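Local atomic coordinates of protein tudor (Drosophila melanogaster, PDB entry 4Q5W), a protein that is required in oogenesis for primordial germ cell formation and may act in the piRNA pathway with Aub and AGO3 to repress transposable elements. Residues E12-I17 and T127-L132; S66-V71 and Y77-I82; E70-D75 and T87-K92. One frame throughout, in Å; residues are numbered along the deposited sequence.

Contact 1: residues E12-I17 and T127-L132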
loop_
_atom_site.group_PDB
_atom_site.type_symbol
_atom_site.label_atom_id
_atom_site.label_comp_id
_atom_site.label_asym_id
_atom_site.label_seq_id
_atom_site.Cartn_x
_atom_site.Cartn_y
_atom_site.Cartn_z
ATOM N N GLU A 12 -2.331 5.764 1.376
ATOM C CA GLU A 12 -1.874 6.794 2.306
ATOM C C GLU A 12 -2.823 7.986 2.233
ATOM O O GLU A 12 -3.252 8.531 3.251
ATOM C CB GLU A 12 -0.452 7.231 1.963
ATOM C CG GLU A 12 0.164 8.170 2.993
ATOM C CD GLU A 12 0.430 7.481 4.322
ATOM O OE1 GLU A 12 0.665 6.253 4.334
ATOM O OE2 GLU A 12 0.396 8.168 5.358
ATOM N N ASN A 13 -3.135 8.383 1.003
ATOM C CA ASN A 13 -4.191 9.348 0.714
ATOM C C ASN A 13 -4.520 9.184 -0.763
ATOM O O ASN A 13 -3.959 8.308 -1.421
ATOM C CB ASN A 13 -3.744 10.778 1.028
ATOM C CG ASN A 13 -2.444 11.155 0.333
ATOM O OD1 ASN A 13 -2.382 11.263 -0.895
ATOM N ND2 ASN A 13 -1.403 11.382 1.120
ATOM N N THR A 14 -5.424 9.994 -1.301
ATOM C CA THR A 14 -5.849 9.750 -2.683
ATOM C C THR A 14 -4.740 10.037 -3.695
ATOM O O THR A 14 -4.811 9.590 -4.844
ATOM C CB THR A 14 -7.153 10.500 -3.057
ATOM O OG1 THR A 14 -6.944 11.914 -2.971
ATOM C CG2 THR A 14 -8.285 10.092 -2.127
ATOM N N SER A 15 -3.710 10.759 -3.259
ATOM C CA SER A 15 -2.595 11.104 -4.136
ATOM C C SER A 15 -1.367 10.227 -3.909
ATOM O O SER A 15 -0.318 10.452 -4.520
ATOM C CB SER A 15 -2.220 12.578 -3.986
ATOM O OG SER A 15 -3.261 13.396 -4.491
ATOM N N ARG A 16 -1.511 9.225 -3.043
ATOM C CA ARG A 16 -0.408 8.323 -2.737
ATOM C C ARG A 16 -0.956 6.933 -2.455
ATOM O O ARG A 16 -1.269 6.585 -1.314
ATOM C CB ARG A 16 0.416 8.858 -1.554
ATOM C CG ARG A 16 1.688 8.064 -1.268
ATOM C CD ARG A 16 2.548 8.772 -0.236
ATOM N NE ARG A 16 3.637 7.934 0.252
ATOM C CZ ARG A 16 4.875 7.966 -0.226
ATOM N NH1 ARG A 16 5.808 7.171 0.279
ATOM N NH2 ARG A 16 5.180 8.787 -1.220
ATOM N N ILE A 17 -1.080 6.146 -3.519
ATOM C CA ILE A 17 -1.704 4.839 -3.444
ATOM C C ILE A 17 -0.703 3.794 -3.914
ATOM O O ILE A 17 -0.150 3.924 -5.001
ATOM C CB ILE A 17 -2.948 4.791 -4.361
ATOM C CG1 ILE A 17 -3.958 5.865 -3.952
ATOM C CG2 ILE A 17 -3.620 3.413 -4.327
ATOM C CD1 ILE A 17 -5.121 5.964 -4.922
ATOM N N THR A 127 -12.257 6.937 4.429
ATOM C CA THR A 127 -13.119 5.851 4.894
ATOM C C THR A 127 -14.075 5.398 3.783
ATOM O O THR A 127 -14.352 4.197 3.638
ATOM C CB THR A 127 -13.883 6.213 6.201
ATOM O OG1 THR A 127 -14.600 5.068 6.677
ATOM C CG2 THR A 127 -14.856 7.365 5.986
ATOM N N THR A 128 -14.569 6.355 3.000
ATOM C CA THR A 128 -15.428 6.027 1.867
ATOM C C THR A 128 -14.632 5.252 0.817
ATOM O O THR A 128 -15.130 4.288 0.251
ATOM C CB THR A 128 -16.064 7.288 1.263
ATOM O OG1 THR A 128 -16.729 8.008 2.309
ATOM C CG2 THR A 128 -17.093 6.925 0.165
ATOM N N PHE A 129 -13.388 5.664 0.584
ATOM C CA PHE A 129 -12.526 5.013 -0.399
ATOM C C PHE A 129 -12.252 3.569 0.055
ATOM O O PHE A 129 -12.296 2.634 -0.749
ATOM C CB PHE A 129 -11.218 5.813 -0.513
ATOM C CG PHE A 129 -10.330 5.425 -1.676
ATOM C CD1 PHE A 129 -10.796 4.645 -2.740
ATOM C CD2 PHE A 129 -9.016 5.873 -1.706
ATOM C CE1 PHE A 129 -9.958 4.313 -3.798
ATOM C CE2 PHE A 129 -8.169 5.543 -2.761
ATOM C CZ PHE A 129 -8.637 4.761 -3.804
ATOM N N ASP A 130 -11.991 3.389 1.349
ATOM C CA ASP A 130 -11.720 2.058 1.890
ATOM C C ASP A 130 -12.884 1.108 1.625
ATOM O O ASP A 130 -12.679 -0.041 1.237
ATOM C CB ASP A 130 -11.426 2.113 3.395
ATOM C CG ASP A 130 -10.027 2.614 3.703
ATOM O OD1 ASP A 130 -9.106 2.361 2.898
ATOM O OD2 ASP A 130 -9.849 3.256 4.760
ATOM N N ALA A 131 -14.105 1.599 1.819
ATOM C CA ALA A 131 -15.297 0.794 1.609
ATOM C C ALA A 131 -15.463 0.459 0.132
ATOM O O ALA A 131 -15.842 -0.658 -0.215
ATOM C CB ALA A 131 -16.516 1.524 2.130
ATOM N N LEU A 132 -15.179 1.439 -0.724
ATOM C CA LEU A 132 -15.190 1.262 -2.173
ATOM C C LEU A 132 -14.194 0.184 -2.621
ATOM O O LEU A 132 -14.514 -0.692 -3.442
ATOM C CB LEU A 132 -14.855 2.599 -2.838
ATOM C CG LEU A 132 -15.328 2.860 -4.262
ATOM C CD1 LEU A 132 -16.784 2.444 -4.395
ATOM C CD2 LEU A 132 -15.167 4.335 -4.591
#

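Contact 2: residues S66-V71 and Y77-I82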
loop_
_atom_site.group_PDB
_atom_site.type_symbol
_atom_site.label_atom_id
_atom_site.label_comp_id
_atom_site.label_asym_id
_atom_site.label_seq_id
_atom_site.Cartn_x
_atom_site.Cartn_y
_atom_site.Cartn_z
ATOM N N SER A 66 11.017 -5.425 4.707
ATOM C CA SER A 66 10.736 -4.183 5.414
ATOM C C SER A 66 11.869 -3.178 5.336
ATOM O O SER A 66 13.017 -3.537 5.089
ATOM C CB SER A 66 10.442 -4.480 6.884
ATOM O OG SER A 66 11.485 -5.269 7.443
ATOM N N ARG A 67 11.534 -1.913 5.582
ATOM C CA ARG A 67 12.525 -0.853 5.699
ATOM C C ARG A 67 12.217 -0.058 6.961
ATOM O O ARG A 67 11.059 0.251 7.245
ATOM C CB ARG A 67 12.520 0.076 4.475
ATOM C CG ARG A 67 13.493 1.242 4.583
ATOM C CD ARG A 67 13.706 1.958 3.246
ATOM N NE ARG A 67 12.447 2.185 2.537
ATOM C CZ ARG A 67 11.645 3.223 2.753
ATOM N NH1 ARG A 67 10.523 3.353 2.053
ATOM N NH2 ARG A 67 11.965 4.136 3.663
ATOM N N ILE A 68 13.253 0.256 7.725
ATOM C CA ILE A 68 13.078 0.986 8.972
ATOM C C ILE A 68 12.709 2.440 8.704
ATOM O O ILE A 68 13.446 3.163 8.031
ATOM C CB ILE A 68 14.358 0.946 9.832
ATOM C CG1 ILE A 68 14.802 -0.503 10.068
ATOM C CG2 ILE A 68 14.136 1.659 11.156
ATOM C CD1 ILE A 68 13.809 -1.340 10.841
ATOM N N LEU A 69 11.566 2.859 9.233
ATOM C CA LEU A 69 11.146 4.252 9.143
ATOM C C LEU A 69 11.604 5.050 10.363
ATOM O O LEU A 69 12.118 6.165 10.231
ATOM C CB LEU A 69 9.629 4.339 9.015
ATOM C CG LEU A 69 9.062 3.797 7.700
ATOM C CD1 LEU A 69 7.550 3.842 7.715
ATOM C CD2 LEU A 69 9.616 4.603 6.531
ATOM N N GLU A 70 11.409 4.480 11.550
ATOM C CA GLU A 70 11.766 5.161 12.787
ATOM C C GLU A 70 12.328 4.195 13.825
ATOM O O GLU A 70 11.831 3.079 13.984
ATOM C CB GLU A 70 10.548 5.893 13.357
ATOM C CG GLU A 70 10.853 6.811 14.528
ATOM C CD GLU A 70 9.637 7.590 14.989
ATOM O OE1 GLU A 70 8.556 7.418 14.390
ATOM O OE2 GLU A 70 9.761 8.370 15.956
ATOM N N VAL A 71 13.375 4.631 14.513
ATOM C CA VAL A 71 13.927 3.885 15.633
ATOM C C VAL A 71 13.221 4.413 16.877
ATOM O O VAL A 71 13.398 5.572 17.258
ATOM C CB VAL A 71 15.450 4.075 15.731
ATOM C CG1 VAL A 71 16.015 3.322 16.925
ATOM C CG2 VAL A 71 16.112 3.593 14.446
ATOM N N TYR A 77 10.560 -0.574 16.488
ATOM C CA TYR A 77 10.796 0.105 15.221
ATOM C C TYR A 77 9.479 0.284 14.496
ATOM O O TYR A 77 8.655 -0.626 14.489
ATOM C CB TYR A 77 11.701 -0.737 14.319
ATOM C CG TYR A 77 13.052 -1.075 14.900
ATOM C CD1 TYR A 77 14.179 -0.351 14.539
ATOM C CD2 TYR A 77 13.208 -2.136 15.783
ATOM C CE1 TYR A 77 15.419 -0.661 15.051
ATOM C CE2 TYR A 77 14.452 -2.452 16.311
ATOM C CZ TYR A 77 15.553 -1.710 15.935
ATOM O OH TYR A 77 16.797 -2.012 16.429
ATOM N N LYS A 78 9.282 1.454 13.893
ATOM C CA LYS A 78 8.225 1.613 12.909
ATOM C C LYS A 78 8.829 1.292 11.557
ATOM O O LYS A 78 9.855 1.862 11.176
ATOM C CB LYS A 78 7.657 3.037 12.892
ATOM C CG LYS A 78 6.543 3.205 11.840
ATOM C CD LYS A 78 5.900 4.580 11.880
ATOM C CE LYS A 78 4.691 4.649 10.927
ATOM N NZ LYS A 78 4.110 6.026 10.830
ATOM N N VAL A 79 8.207 0.363 10.844
ATOM C CA VAL A 79 8.729 -0.081 9.561
ATOM C C VAL A 79 7.666 0.030 8.478
ATOM O O VAL A 79 6.476 0.083 8.778
ATOM C CB VAL A 79 9.186 -1.549 9.624
ATOM C CG1 VAL A 79 10.199 -1.745 10.748
ATOM C CG2 VAL A 79 7.988 -2.473 9.816
ATOM N N ILE A 80 8.113 0.076 7.226
ATOM C CA ILE A 80 7.220 -0.072 6.079
ATOM C C ILE A 80 7.394 -1.473 5.491
ATOM O O ILE A 80 8.519 -1.966 5.355
ATOM C CB ILE A 80 7.450 1.021 4.992
ATOM C CG1 ILE A 80 6.557 0.763 3.769
ATOM C CG2 ILE A 80 8.902 1.093 4.564
ATOM C CD1 ILE A 80 6.607 1.885 2.715
ATOM N N LEU A 81 6.283 -2.130 5.172
ATOM C CA LEU A 81 6.344 -3.395 4.446
ATOM C C LEU A 81 6.455 -3.030 2.978
ATOM O O LEU A 81 5.441 -2.753 2.313
ATOM C CB LEU A 81 5.102 -4.247 4.709
ATOM C CG LEU A 81 4.715 -4.424 6.191
ATOM C CD1 LEU A 81 3.543 -5.384 6.335
ATOM C CD2 LEU A 81 5.904 -4.892 7.029
ATOM N N ILE A 82 7.691 -3.006 2.487
ATOM C CA ILE A 82 8.012 -2.360 1.216
ATOM C C ILE A 82 7.264 -2.895 0.005
ATOM O O ILE A 82 7.029 -2.158 -0.956
ATOM C CB ILE A 82 9.520 -2.371 0.921
ATOM C CG1 ILE A 82 10.045 -3.808 0.805
ATOM C CG2 ILE A 82 10.263 -1.587 1.992
ATOM C CD1 ILE A 82 11.422 -3.890 0.169
#

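Contact 3: residues E70-D75 and T87-K92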
loop_
_atom_site.group_PDB
_atom_site.type_symbol
_atom_site.label_atom_id
_atom_site.label_comp_id
_atom_site.label_asym_id
_atom_site.label_seq_id
_atom_site.Cartn_x
_atom_site.Cartn_y
_atom_site.Cartn_z
ATOM N N GLU A 70 11.409 4.480 11.550
ATOM C CA GLU A 70 11.766 5.161 12.787
ATOM C C GLU A 70 12.328 4.195 13.825
ATOM O O GLU A 70 11.831 3.079 13.984
ATOM C CB GLU A 70 10.548 5.893 13.357
ATOM C CG GLU A 70 10.853 6.811 14.528
ATOM C CD GLU A 70 9.637 7.590 14.989
ATOM O OE1 GLU A 70 8.556 7.418 14.390
ATOM O OE2 GLU A 70 9.761 8.370 15.956
ATOM N N VAL A 71 13.375 4.631 14.513
ATOM C CA VAL A 71 13.927 3.885 15.633
ATOM C C VAL A 71 13.221 4.413 16.877
ATOM O O VAL A 71 13.398 5.572 17.258
ATOM C CB VAL A 71 15.450 4.075 15.731
ATOM C CG1 VAL A 71 16.015 3.322 16.925
ATOM C CG2 VAL A 71 16.112 3.593 14.446
ATOM N N LEU A 72 12.396 3.569 17.488
ATOM C CA LEU A 72 11.561 3.987 18.611
ATOM C C LEU A 72 12.188 3.636 19.952
ATOM O O LEU A 72 13.200 2.941 20.016
ATOM C CB LEU A 72 10.181 3.337 18.509
ATOM C CG LEU A 72 9.386 3.684 17.254
ATOM C CD1 LEU A 72 8.132 2.838 17.166
ATOM C CD2 LEU A 72 9.041 5.160 17.257
ATOM N N GLU A 73 11.576 4.121 21.026
ATOM C CA GLU A 73 11.996 3.745 22.368
ATOM C C GLU A 73 11.600 2.300 22.650
ATOM O O GLU A 73 10.816 1.711 21.904
ATOM C CB GLU A 73 11.376 4.683 23.407
ATOM C CG GLU A 73 11.772 6.148 23.243
ATOM C CD GLU A 73 13.251 6.408 23.519
ATOM O OE1 GLU A 73 13.923 5.532 24.111
ATOM O OE2 GLU A 73 13.742 7.496 23.146
ATOM N N ASP A 74 12.156 1.737 23.721
ATOM C CA ASP A 74 11.867 0.363 24.140
ATOM C C ASP A 74 12.232 -0.670 23.076
ATOM O O ASP A 74 11.615 -1.735 22.985
ATOM C CB ASP A 74 10.402 0.214 24.571
ATOM C CG ASP A 74 10.121 0.854 25.917
ATOM O OD1 ASP A 74 9.840 2.071 25.954
ATOM O OD2 ASP A 74 10.176 0.137 26.938
ATOM N N ASP A 75 13.244 -0.344 22.279
ATOM C CA ASP A 75 13.738 -1.235 21.235
ATOM C C ASP A 75 12.663 -1.651 20.232
ATOM O O ASP A 75 12.645 -2.789 19.760
ATOM C CB ASP A 75 14.414 -2.462 21.847
ATOM C CG ASP A 75 15.797 -2.151 22.383
ATOM O OD1 ASP A 75 16.022 -0.996 22.808
ATOM O OD2 ASP A 75 16.660 -3.056 22.370
ATOM N N THR A 87 2.401 0.381 7.067
ATOM C CA THR A 87 3.410 0.460 8.114
ATOM C C THR A 87 2.954 -0.288 9.360
ATOM O O THR A 87 1.771 -0.573 9.539
ATOM C CB THR A 87 3.740 1.919 8.494
ATOM O OG1 THR A 87 2.633 2.516 9.184
ATOM C CG2 THR A 87 4.088 2.739 7.267
ATOM N N THR A 88 3.902 -0.593 10.236
ATOM C CA THR A 88 3.573 -1.299 11.460
ATOM C C THR A 88 4.731 -1.170 12.425
ATOM O O THR A 88 5.823 -0.736 12.041
ATOM C CB THR A 88 3.253 -2.788 11.188
ATOM O OG1 THR A 88 2.754 -3.401 12.381
ATOM C CG2 THR A 88 4.479 -3.529 10.714
ATOM N N VAL A 89 4.492 -1.540 13.676
ATOM C CA VAL A 89 5.509 -1.427 14.713
ATOM C C VAL A 89 5.859 -2.804 15.233
ATOM O O VAL A 89 4.978 -3.569 15.638
ATOM C CB VAL A 89 5.035 -0.548 15.878
ATOM C CG1 VAL A 89 5.987 -0.659 17.056
ATOM C CG2 VAL A 89 4.902 0.895 15.423
ATOM N N VAL A 90 7.152 -3.119 15.210
ATOM C CA VAL A 90 7.633 -4.429 15.614
ATOM C C VAL A 90 8.717 -4.281 16.678
ATOM O O VAL A 90 9.267 -3.190 16.876
ATOM C CB VAL A 90 8.206 -5.201 14.414
ATOM C CG1 VAL A 90 7.172 -5.288 13.291
ATOM C CG2 VAL A 90 9.461 -4.519 13.912
ATOM N N ASP A 91 9.020 -5.371 17.371
ATOM C CA ASP A 91 10.078 -5.337 18.367
ATOM C C ASP A 91 11.192 -6.324 18.043
ATOM O O ASP A 91 12.105 -6.519 18.842
ATOM C CB ASP A 91 9.528 -5.570 19.781
ATOM C CG ASP A 91 8.928 -6.948 19.964
ATOM O OD1 ASP A 91 8.808 -7.690 18.968
ATOM O OD2 ASP A 91 8.572 -7.289 21.116
ATOM N N LYS A 92 11.112 -6.927 16.866
ATOM C CA LYS A 92 12.116 -7.886 16.418
ATOM C C LYS A 92 12.347 -7.774 14.916
ATOM O O LYS A 92 11.403 -7.678 14.135
ATOM C CB LYS A 92 11.692 -9.309 16.773
ATOM C CG LYS A 92 12.729 -10.361 16.431
ATOM C CD LYS A 92 12.251 -11.739 16.844
ATOM C CE LYS A 92 13.318 -12.793 16.615
ATOM N NZ LYS A 92 12.832 -14.148 16.980
HETATM O O HOH W 1 14.229 -4.840 19.537
#

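Contact 1: residues E12-I17 and T127-L132
I17 swings CG1 to the side opposite its own carbonyl carbon (chi1 -59°) and runs straight on to CD1 (chi2 173°), while F129 sets CG opposite its backbone N (chi1 -169°), and the two side chains meet from opposite directions. The methyl CD1 of I17 arrives at the edge of the phenyl ring, in its plane, lying 3.8 Å from F129 CE2. F129 CZ is almost as near, 3.9 Å from I17 CD1, so the methyl abuts the rim between two ring carbons instead of sitting on a face. T14 adds a looser touch from another quarter: its methyl CG2 stands 4.3 Å from F129 CD2, oblique to the ring. All three residues are buried, and the contact is wholly apolar. It joins helix 122-134 to the start of strand 16-21 in the five-stranded mixed sheet, consistent with the SN-like (OB-fold) part that flanks the Tudor core in an extended Tudor domain. Around it, F129 also packs on V11, M112 and I166, and I17 on I8 and M112. T14 belongs to the tight connection between strands 5-11 and 16-21. Here N13 to R16 form a type I turn, with R16 N bonded to N13 O at 3.1 Å. A classic beta bulge sets E12 and N13 together opposite R16: E12 N reaches R16 O at 3.0 Å, and the bond from N13 N is weak. An Asx turn ties down the side chain of N13, whose OD1 accepts from S15 N at 2.8 Å, in the carbonyl plane and on a lone pair.

Contact 2: residues S66-V71 and Y77-I82
R67 and I80 form a hydrogen-bonded pair in the antiparallel hairpin of strands 63-71 and 77-81, part of the four-stranded sheet of the Tudor core. R67 N gives to I80 O at 3.0 Å, and I80 N returns to R67 O, also at 3.0 Å. A classic beta bulge then puts L69 and E70 together opposite K78, shifting the register by one. K78 O is gripped twice, by L69 N at 2.8 Å in its carbonyl plane and by E70 N at 3.1 Å from a tilted position; K78 N answers E70 O at 3.0 Å. The intervening backbone groups turn to the flanking strands and the residues just before them: V79 pairs with T88, Y77 with V90, S66 with C53, and I68 with D50 and D51. Y77 is buried, and its OH is hydrogen-bonded to A47 N. On the face shared by I68, Y77 and V79, I68 CD1 lies 3.6 Å from V79 CG1 and also touches the Y77 ring at CD1. L69, turned toward the partner strand at the bulge, lays CD1 3.9 Å from I80 CB and against V79 C and I80 N; an alanine here would probably leave a gap beside I80 and take the apolar cover off that peptide. R67, its chain bent at chi3 (44°), runs alongside I80, whose CG2 lies 3.7 Å above one face of the guanidinium plane, offset toward its rim.

Contact 3: residues E70-D75 and T87-K92
L72 and V89 supply the apolar part of this contact, their side chains crossing at about a right angle. L72 holds CG opposite its carbonyl carbon (chi1 -61°), which brings one methyl, CD1, up to the forked end of the valine. L72 CD1 lies 4.1 Å from V89 CG1, and V89 CG2 is 4.2 Å from that same L72 CD1, so a single leucine methyl is shared by both branches. V89 packs on Q76 as well, on 87-90, an edge strand of the four-stranded Tudor core sheet.

The second kind of contact is between backbones. Strand 63-71 ends at V71, and the loop leading back to strand 77-81 passes through D74 and D75, both with positive phi (60° and 57°), which curls the chain toward D91 just past the end of strand 87-90. The loop thus reaches over to the strand that lies beyond its own hairpin partner. D75 O comes within 3.9 Å of D91 CA, a van der Waals approach, while both carboxylates lead away from the junction; that of D75 has a long, weak ion pair with K46.

Polar bonding across the contact goes through water. One molecule donates to D75 O at 2.6 Å and to D91 O at 2.8 Å, spending both its hydrogens on the two carbonyls. Two backbone acceptors cannot bond to each other, so the water supplies the donors this junction needs, and loop and strand end are joined by a solvent bridge and one small apolar touch.

How the contacts relate
Contact 1 is buried and apolar, joining helix to strand in the five-stranded sheet; contacts 2 and 3 belong to the separate four-stranded sheet, with centres 21 and 25 Å from that of contact 1. Both are nested along the chain inside the loop that contact 1 closes. Contact 2 is partly buried and built on direct backbone bonds, whereas contact 3, at the surface, relies on a water and sparse packing. These two share E70 and V71, and their centres lie 8 Å apart. Strand 77-81 lies between strands 63-71 and 87-90, on which the segments of contact 3 lie, and its backbone bonds to 87-90 tie contact 2 to contact 3.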